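Local coordinates for protein argonaute (Aquifex aeolicus, PDB 1YVU), which uses short single-stranded DNA guides to bind complementary RNA and cleave it as a divalent-metal-dependent endonuclease, at residues 144-149 against 618-623; 163-168 against 255-260; 353-358 against 391-396. All blocks are in the same frame, centred on the assembly; numbering follows the deposited sequence.

Interaction 1: residues 144-149 against 618-623; sequences KVLKSE and YKLSED
K619 NZ stands between two carboxylates, E149 OE2 at 3.5 Å across the contact and D623 OD1 at 3.4 Å within its own segment. Both are weak hydrogen bonds that count as salt bridges, and together they make a three-residue charge network. The lysine chain runs straight as far as CE and then bends (chi4 -123°), which carries the ammonium round to the acids. E149 crosses it obliquely, with OE2 also lying against the methylene K619 CD at 3.6 Å. The other glutamate oxygen, OE1, pairs with K313, and D623 is held in turn by K645, so charges from several strands meet here. This is where linker L1 meets the PIWI box: S148, just past the end of strand 134-147, makes a single bridge with L620, which follows strand 616-619, and the chains run at 95° to each other. S621 N donates to K147 O at 3.1 Å, a bent bond (138° at the hydrogen). Beside it a water bridges the segments, accepting from K147 N and hydrogen-bonding to S621 OG at 3.1 Å. On the apolar flank L146 CD1 meets L620 CD1 at 3.8 Å, methyl to methyl. S148 CB sits at the edge of the Y618 ring, near its plane and 3.5 Å from Y618 OH, while S148 OG bonds to the backbone of G151 and Y152.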
loop_
_atom_site.group_PDB
_atom_site.type_symbol
_atom_site.label_atom_id
_atom_site.label_comp_id
_atom_site.label_asym_id
_atom_site.label_seq_id
_atom_site.Cartn_x
_atom_site.Cartn_y
_atom_site.Cartn_z
ATOM N N LYS A 144 -10.990 8.540 -9.778
ATOM C CA LYS A 144 -10.257 7.873 -10.836
ATOM C C LYS A 144 -11.314 7.223 -11.733
ATOM O O LYS A 144 -12.365 6.792 -11.245
ATOM C CB LYS A 144 -9.282 6.848 -10.256
ATOM C CG LYS A 144 -7.912 7.419 -10.014
ATOM C CD LYS A 144 -7.136 6.614 -9.017
ATOM C CE LYS A 144 -5.805 7.285 -8.739
ATOM N NZ LYS A 144 -5.277 6.880 -7.396
ATOM N N VAL A 145 -11.102 7.269 -13.045
ATOM C CA VAL A 145 -12.037 6.657 -13.981
ATOM C C VAL A 145 -11.525 5.290 -14.401
ATOM O O VAL A 145 -10.432 5.172 -14.940
ATOM C CB VAL A 145 -12.305 7.552 -15.208
ATOM C CG1 VAL A 145 -13.095 6.797 -16.261
ATOM C CG2 VAL A 145 -13.083 8.806 -14.768
ATOM N N LEU A 146 -12.306 4.266 -14.063
ATOM C CA LEU A 146 -12.020 2.862 -14.382
ATOM C C LEU A 146 -12.954 2.387 -15.486
ATOM O O LEU A 146 -13.813 3.142 -15.926
ATOM C CB LEU A 146 -12.167 1.963 -13.144
ATOM C CG LEU A 146 -11.492 2.310 -11.808
ATOM C CD1 LEU A 146 -11.409 1.056 -11.001
ATOM C CD2 LEU A 146 -10.088 2.920 -11.980
ATOM N N LYS A 147 -12.789 1.144 -15.919
ATOM C CA LYS A 147 -13.571 0.586 -17.013
ATOM C C LYS A 147 -14.066 -0.745 -16.556
ATOM O O LYS A 147 -13.255 -1.588 -16.154
ATOM C CB LYS A 147 -12.659 0.340 -18.210
ATOM C CG LYS A 147 -13.323 0.112 -19.542
ATOM C CD LYS A 147 -12.271 -0.094 -20.618
ATOM C CE LYS A 147 -12.880 -0.641 -21.894
ATOM N NZ LYS A 147 -11.815 -1.058 -22.844
ATOM N N SER A 148 -15.367 -0.975 -16.715
ATOM C CA SER A 148 -15.980 -2.241 -16.313
ATOM C C SER A 148 -15.617 -3.412 -17.239
ATOM O O SER A 148 -14.901 -3.253 -18.248
ATOM C CB SER A 148 -17.506 -2.097 -16.223
ATOM O OG SER A 148 -18.093 -1.785 -17.485
ATOM N N GLU A 149 -16.119 -4.589 -16.872
ATOM C CA GLU A 149 -15.911 -5.825 -17.621
ATOM C C GLU A 149 -16.584 -5.672 -18.988
ATOM O O GLU A 149 -15.949 -5.860 -20.037
ATOM C CB GLU A 149 -16.545 -6.993 -16.842
ATOM C CG GLU A 149 -16.197 -8.391 -17.372
ATOM C CD GLU A 149 -17.027 -9.508 -16.746
ATOM O OE1 GLU A 149 -17.979 -9.235 -15.981
ATOM O OE2 GLU A 149 -16.709 -10.678 -17.033
ATOM N N TYR A 618 -15.895 -7.629 -8.066
ATOM C CA TYR A 618 -16.408 -6.785 -9.145
ATOM C C TYR A 618 -15.300 -6.978 -10.161
ATOM O O TYR A 618 -14.128 -6.901 -9.800
ATOM C CB TYR A 618 -16.545 -5.283 -8.765
ATOM C CG TYR A 618 -17.229 -4.468 -9.868
ATOM C CD1 TYR A 618 -18.633 -4.349 -9.903
ATOM C CD2 TYR A 618 -16.504 -3.977 -10.978
ATOM C CE1 TYR A 618 -19.309 -3.787 -11.020
ATOM C CE2 TYR A 618 -17.168 -3.418 -12.112
ATOM C CZ TYR A 618 -18.572 -3.329 -12.124
ATOM O OH TYR A 618 -19.221 -2.798 -13.222
ATOM N N LYS A 619 -15.660 -7.228 -11.415
ATOM C CA LYS A 619 -14.645 -7.439 -12.444
ATOM C C LYS A 619 -14.515 -6.255 -13.419
ATOM O O LYS A 619 -15.511 -5.653 -13.833
ATOM C CB LYS A 619 -14.901 -8.769 -13.168
ATOM C CG LYS A 619 -13.751 -9.281 -14.036
ATOM C CD LYS A 619 -14.066 -10.666 -14.617
ATOM C CE LYS A 619 -12.945 -11.116 -15.535
ATOM N NZ LYS A 619 -13.331 -11.470 -16.963
ATOM N N LEU A 620 -13.260 -5.881 -13.688
ATOM C CA LEU A 620 -12.910 -4.792 -14.600
ATOM C C LEU A 620 -12.423 -5.294 -15.974
ATOM O O LEU A 620 -12.487 -6.500 -16.265
ATOM C CB LEU A 620 -11.891 -3.860 -13.948
ATOM C CG LEU A 620 -12.413 -3.235 -12.659
ATOM C CD1 LEU A 620 -11.295 -2.617 -11.853
ATOM C CD2 LEU A 620 -13.497 -2.218 -13.002
ATOM N N SER A 621 -11.940 -4.366 -16.804
ATOM C CA SER A 621 -11.511 -4.653 -18.173
ATOM C C SER A 621 -10.348 -5.594 -18.432
ATOM O O SER A 621 -10.570 -6.769 -18.743
ATOM C CB SER A 621 -11.309 -3.349 -18.955
ATOM O OG SER A 621 -10.444 -2.451 -18.275
ATOM N N GLU A 622 -9.125 -5.074 -18.309
ATOM C CA GLU A 622 -7.882 -5.816 -18.562
ATOM C C GLU A 622 -7.563 -6.856 -17.465
ATOM O O GLU A 622 -6.470 -6.859 -16.867
ATOM C CB GLU A 622 -6.726 -4.807 -18.728
ATOM C CG GLU A 622 -6.955 -3.684 -19.766
ATOM C CD GLU A 622 -6.165 -2.412 -19.453
ATOM O OE1 GLU A 622 -5.199 -2.464 -18.645
ATOM O OE2 GLU A 622 -6.527 -1.350 -20.019
ATOM N N ASP A 623 -8.533 -7.750 -17.244
ATOM C CA ASP A 623 -8.502 -8.821 -16.244
ATOM C C ASP A 623 -8.044 -8.391 -14.854
ATOM O O ASP A 623 -7.086 -8.918 -14.286
ATOM C CB ASP A 623 -7.767 -10.068 -16.751
ATOM C CG ASP A 623 -8.731 -11.178 -17.199
ATOM O OD1 ASP A 623 -9.968 -10.963 -17.141
ATOM O OD2 ASP A 623 -8.274 -12.275 -17.590
HETATM O O HOH W 1 -10.547 -0.745 -15.728
#

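Interaction 2: residues 163-168 against 255-260; sequences IQPFET and LKPVLT
L259 CD1 rests between P165 CG, 3.9 Å away, and I163 CG2, at the apolar centre of the contact. I163 crosses L259 at about a right angle; with its CG2 anti to the backbone N, that methyl comes to 4.1 Å from L259 CB. P257 adds a second proline, its CB 4.1 Å from P165 CD, and helix 169-175 packs against P257 through L169 and L172. P257 O takes a CA-H...O contact from Q164 and lies against Q164 CG and P165 CD, the latter at 3.2 Å. Further out, the extended chain of K256 runs past Q164 OE1 to the carbonyl of P165, with CE 3.3 Å from P165 O and NZ close by. At the polar edge L259 N donates to I163 O at 3.0 Å and almost straight (171°), and V258 CA adds a CA-H...O contact to the same oxygen. Thus the end of linker L1's strand 153-165 lies across strand 255-257, at the edge of the PAZ sheet, with their axes at 117°. One backbone bond, supplemented by CA-H...O contacts, carbon-to-carbonyl packing and a small apolar cluster, joins linker and PAZ here without a continuous hydrogen-bonded sheet.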
loop_
_atom_site.group_PDB
_atom_site.type_symbol
_atom_site.label_atom_id
_atom_site.label_comp_id
_atom_site.label_asym_id
_atom_site.label_seq_id
_atom_site.Cartn_x
_atom_site.Cartn_y
_atom_site.Cartn_z
ATOM N N ILE A 163 -4.570 13.248 7.855
ATOM C CA ILE A 163 -4.253 13.745 9.202
ATOM C C ILE A 163 -3.097 14.724 9.078
ATOM O O ILE A 163 -2.010 14.365 8.640
ATOM C CB ILE A 163 -3.898 12.586 10.197
ATOM C CG1 ILE A 163 -4.895 11.416 10.061
ATOM C CG2 ILE A 163 -3.956 13.099 11.635
ATOM C CD1 ILE A 163 -4.479 10.124 10.777
ATOM N N GLN A 164 -3.354 15.977 9.428
ATOM C CA GLN A 164 -2.357 17.026 9.306
ATOM C C GLN A 164 -2.374 17.996 10.477
ATOM O O GLN A 164 -3.442 18.259 11.008
ATOM C CB GLN A 164 -2.617 17.819 8.013
ATOM C CG GLN A 164 -1.993 17.225 6.753
ATOM C CD GLN A 164 -2.308 18.003 5.509
ATOM O OE1 GLN A 164 -2.636 19.183 5.550
ATOM N NE2 GLN A 164 -2.200 17.342 4.380
ATOM N N PRO A 165 -1.192 18.496 10.923
ATOM C CA PRO A 165 -1.097 19.458 12.037
ATOM C C PRO A 165 -1.397 20.877 11.543
ATOM O O PRO A 165 -1.229 21.176 10.358
ATOM C CB PRO A 165 0.373 19.360 12.466
ATOM C CG PRO A 165 0.799 18.033 11.988
ATOM C CD PRO A 165 0.156 17.964 10.642
ATOM N N PHE A 166 -1.817 21.742 12.462
ATOM C CA PHE A 166 -2.143 23.131 12.145
ATOM C C PHE A 166 -0.884 23.879 11.740
ATOM O O PHE A 166 -0.894 24.706 10.816
ATOM C CB PHE A 166 -2.782 23.804 13.371
ATOM C CG PHE A 166 -4.285 23.670 13.426
ATOM C CD1 PHE A 166 -4.890 22.433 13.732
ATOM C CD2 PHE A 166 -5.113 24.782 13.149
ATOM C CE1 PHE A 166 -6.314 22.297 13.760
ATOM C CE2 PHE A 166 -6.543 24.673 13.171
ATOM C CZ PHE A 166 -7.141 23.419 13.478
ATOM N N GLU A 167 0.213 23.476 12.379
ATOM C CA GLU A 167 1.526 24.057 12.174
ATOM C C GLU A 167 2.110 23.610 10.864
ATOM O O GLU A 167 1.934 22.473 10.434
ATOM C CB GLU A 167 2.485 23.653 13.296
ATOM C CG GLU A 167 1.943 23.770 14.731
ATOM C CD GLU A 167 1.767 22.412 15.387
ATOM O OE1 GLU A 167 2.788 21.733 15.619
ATOM O OE2 GLU A 167 0.614 22.019 15.666
ATOM N N THR A 168 2.823 24.536 10.254
ATOM C CA THR A 168 3.506 24.353 8.987
ATOM C C THR A 168 4.795 23.569 9.284
ATOM O O THR A 168 5.106 23.312 10.450
ATOM C CB THR A 168 3.818 25.765 8.442
ATOM O OG1 THR A 168 2.587 26.438 8.168
ATOM C CG2 THR A 168 4.620 25.740 7.217
ATOM N N LEU A 255 4.588 23.408 3.306
ATOM C CA LEU A 255 4.531 21.984 3.619
ATOM C C LEU A 255 3.906 21.702 4.962
ATOM O O LEU A 255 4.260 22.305 5.971
ATOM C CB LEU A 255 5.914 21.343 3.557
ATOM C CG LEU A 255 6.539 21.260 2.178
ATOM C CD1 LEU A 255 8.011 20.965 2.277
ATOM C CD2 LEU A 255 5.833 20.208 1.383
ATOM N N LYS A 256 2.928 20.808 4.936
ATOM C CA LYS A 256 2.238 20.370 6.127
ATOM C C LYS A 256 2.509 18.869 6.231
ATOM O O LYS A 256 2.510 18.185 5.214
ATOM C CB LYS A 256 0.735 20.654 6.006
ATOM C CG LYS A 256 0.244 21.933 6.731
ATOM C CD LYS A 256 -1.305 22.007 6.689
ATOM C CE LYS A 256 -1.935 23.027 7.658
ATOM N NZ LYS A 256 -3.384 22.697 7.967
ATOM N N PRO A 257 2.898 18.374 7.426
ATOM C CA PRO A 257 3.173 16.945 7.653
ATOM C C PRO A 257 1.940 16.096 7.583
ATOM O O PRO A 257 0.842 16.565 7.843
ATOM C CB PRO A 257 3.739 16.920 9.062
ATOM C CG PRO A 257 4.473 18.208 9.115
ATOM C CD PRO A 257 3.491 19.171 8.516
ATOM N N VAL A 258 2.136 14.844 7.197
ATOM C CA VAL A 258 1.053 13.868 7.085
ATOM C C VAL A 258 1.310 12.788 8.173
ATOM O O VAL A 258 2.390 12.174 8.202
ATOM C CB VAL A 258 1.004 13.303 5.630
ATOM C CG1 VAL A 258 0.046 12.145 5.530
ATOM C CG2 VAL A 258 0.562 14.394 4.655
ATOM N N LEU A 259 0.333 12.601 9.073
ATOM C CA LEU A 259 0.445 11.669 10.206
ATOM C C LEU A 259 -0.370 10.385 10.123
ATOM O O LEU A 259 -1.458 10.387 9.541
ATOM C CB LEU A 259 0.044 12.383 11.499
ATOM C CG LEU A 259 0.501 13.823 11.758
ATOM C CD1 LEU A 259 -0.202 14.364 12.997
ATOM C CD2 LEU A 259 2.030 13.891 11.898
ATOM N N THR A 260 0.167 9.316 10.740
ATOM C CA THR A 260 -0.449 7.958 10.849
ATOM C C THR A 260 -0.268 7.496 12.317
ATOM O O THR A 260 0.327 8.237 13.107
ATOM C CB THR A 260 0.199 6.887 9.858
ATOM O OG1 THR A 260 0.196 7.401 8.523
ATOM C CG2 THR A 260 -0.601 5.548 9.842
#

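Interaction 3: residues 353-358 against 391-396; sequences SVEIIS and GKSLIL
Four backbone hydrogen bonds tie I356 and S358 to the neighbouring strand in a parallel pairing, with the two strand axes 13° apart and 4.7 Å at closest. I356 N donates to G391 O at 3.3 Å and I356 O accepts from S393 N at 2.9 Å; two residues on, S358 N reaches S393 O at 3.2 Å and S358 O takes I395 N at 2.8 Å. Between the two donors to 391-396, I357 CA adds a CA-H...O contact to S393 O.

The apolar contact is between I357, on the face it shares with S393, and I395. The two side chains lie side by side and point the same way, I357 CG2 being 3.7 Å from I395 CD1; I357 CG2 is anti to its own backbone N, which turns it along the strand toward I395. Helix 402-411 packs over I395. I356 and S358 occupy the other face, under helix 368-381. That helix also links the two strands in sequence, giving the beta-alpha-beta connection of the Rossmann-like Mid domain, with 386-396 as the outermost strand of its parallel sheet.

E355 supplies the charged part of the contact. Its chain bends at CG (chi2 -108°) and folds over G391, leaving OE1 3.5 Å from S393 OG. OE2 is in a salt bridge with K415, which probably neutralises the carboxylate where it lies against G391. The strand pair thus relies chiefly on main-chain bonds, with the carboxylate's charge met by a lysine from outside both strands.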
loop_
_atom_site.group_PDB
_atom_site.type_symbol
_atom_site.label_atom_id
_atom_site.label_comp_id
_atom_site.label_asym_id
_atom_site.label_seq_id
_atom_site.Cartn_x
_atom_site.Cartn_y
_atom_site.Cartn_z
ATOM N N SER A 353 14.921 -24.451 20.659
ATOM C CA SER A 353 15.621 -23.605 21.635
ATOM C C SER A 353 14.910 -22.253 21.685
ATOM O O SER A 353 14.894 -21.521 20.694
ATOM C CB SER A 353 17.113 -23.453 21.284
ATOM O OG SER A 353 17.304 -23.001 19.956
ATOM N N VAL A 354 14.273 -21.971 22.826
ATOM C CA VAL A 354 13.480 -20.754 23.051
ATOM C C VAL A 354 14.026 -19.833 24.142
ATOM O O VAL A 354 14.524 -20.317 25.151
ATOM C CB VAL A 354 12.013 -21.161 23.469
ATOM C CG1 VAL A 354 11.113 -19.949 23.696
ATOM C CG2 VAL A 354 11.394 -22.044 22.410
ATOM N N GLU A 355 13.973 -18.521 23.903
ATOM C CA GLU A 355 14.331 -17.503 24.908
ATOM C C GLU A 355 12.984 -16.863 25.340
ATOM O O GLU A 355 12.042 -16.785 24.535
ATOM C CB GLU A 355 15.257 -16.416 24.333
ATOM C CG GLU A 355 16.770 -16.600 24.633
ATOM C CD GLU A 355 17.354 -15.619 25.649
ATOM O OE1 GLU A 355 17.141 -14.392 25.530
ATOM O OE2 GLU A 355 18.064 -16.084 26.560
ATOM N N ILE A 356 12.856 -16.479 26.609
ATOM C CA ILE A 356 11.618 -15.867 27.109
ATOM C C ILE A 356 11.875 -14.508 27.707
ATOM O O ILE A 356 12.991 -14.243 28.186
ATOM C CB ILE A 356 10.930 -16.762 28.186
ATOM C CG1 ILE A 356 10.441 -18.053 27.557
ATOM C CG2 ILE A 356 9.721 -16.095 28.778
ATOM C CD1 ILE A 356 10.505 -19.181 28.466
ATOM N N ILE A 357 10.882 -13.620 27.607
ATOM C CA ILE A 357 10.990 -12.281 28.182
ATOM C C ILE A 357 9.688 -11.880 28.820
ATOM O O ILE A 357 8.633 -12.060 28.234
ATOM C CB ILE A 357 11.375 -11.118 27.146
ATOM C CG1 ILE A 357 12.734 -11.346 26.528
ATOM C CG2 ILE A 357 11.404 -9.696 27.804
ATOM C CD1 ILE A 357 12.622 -12.052 25.277
ATOM N N SER A 358 9.779 -11.288 30.004
ATOM C CA SER A 358 8.610 -10.806 30.673
ATOM C C SER A 358 8.859 -9.399 31.104
ATOM O O SER A 358 9.924 -9.041 31.570
ATOM C CB SER A 358 8.257 -11.652 31.867
ATOM O OG SER A 358 9.378 -11.669 32.708
ATOM N N GLY A 391 16.863 -19.506 27.864
ATOM C CA GLY A 391 17.048 -18.450 28.852
ATOM C C GLY A 391 15.970 -17.439 29.170
ATOM O O GLY A 391 15.639 -16.578 28.358
ATOM N N LYS A 392 15.524 -17.459 30.423
ATOM C CA LYS A 392 14.499 -16.528 30.887
ATOM C C LYS A 392 15.092 -15.171 31.234
ATOM O O LYS A 392 16.005 -15.068 32.069
ATOM C CB LYS A 392 13.726 -17.098 32.095
ATOM C CG LYS A 392 13.001 -18.407 31.783
ATOM C CD LYS A 392 12.166 -18.946 32.936
ATOM C CE LYS A 392 11.475 -20.268 32.591
ATOM N NZ LYS A 392 10.523 -20.758 33.633
ATOM N N SER A 393 14.617 -14.151 30.528
ATOM C CA SER A 393 15.053 -12.788 30.777
ATOM C C SER A 393 13.861 -12.043 31.387
ATOM O O SER A 393 12.901 -11.753 30.693
ATOM C CB SER A 393 15.504 -12.097 29.472
ATOM O OG SER A 393 16.276 -12.946 28.623
ATOM N N LEU A 394 13.883 -11.805 32.694
ATOM C CA LEU A 394 12.801 -11.074 33.349
ATOM C C LEU A 394 13.201 -9.602 33.530
ATOM O O LEU A 394 14.264 -9.299 34.087
ATOM C CB LEU A 394 12.392 -11.758 34.665
ATOM C CG LEU A 394 11.672 -10.979 35.779
ATOM C CD1 LEU A 394 10.350 -10.300 35.313
ATOM C CD2 LEU A 394 11.466 -11.936 36.959
ATOM N N ILE A 395 12.309 -8.719 33.062
ATOM C CA ILE A 395 12.478 -7.264 33.071
ATOM C C ILE A 395 11.393 -6.631 33.903
ATOM O O ILE A 395 10.218 -6.942 33.738
ATOM C CB ILE A 395 12.407 -6.665 31.612
ATOM C CG1 ILE A 395 13.611 -7.123 30.782
ATOM C CG2 ILE A 395 12.457 -5.146 31.647
ATOM C CD1 ILE A 395 13.458 -6.949 29.319
ATOM N N LEU A 396 11.808 -5.647 34.700
ATOM C CA LEU A 396 10.925 -4.911 35.600
ATOM C C LEU A 396 10.606 -3.471 35.235
ATOM O O LEU A 396 11.431 -2.553 35.377
ATOM C CB LEU A 396 11.444 -4.991 37.023
ATOM C CG LEU A 396 10.674 -6.066 37.762
ATOM C CD1 LEU A 396 11.651 -6.983 38.511
ATOM C CD2 LEU A 396 9.625 -5.391 38.666
#

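Interactions 1 and 2 share one sheet: strand 134-147 leads into interaction 1, and its neighbour 153-165 ends in interaction 2. Their centres are 34 Å apart and their nearest atoms about 15 Å, so linker L1 reaches the PIWI box at one place and PAZ at another. Interaction 3 belongs to the Mid domain, its centre 52 Å from that of interaction 1 and 40 Å from that of interaction 2, on the opposite side of the chain's centre from interaction 1. Along the chain, both 2 and 3 are nested within the loop closed by interaction 1. None touches the calcium ion bound by D502 and D683, residues that are probably catalytic.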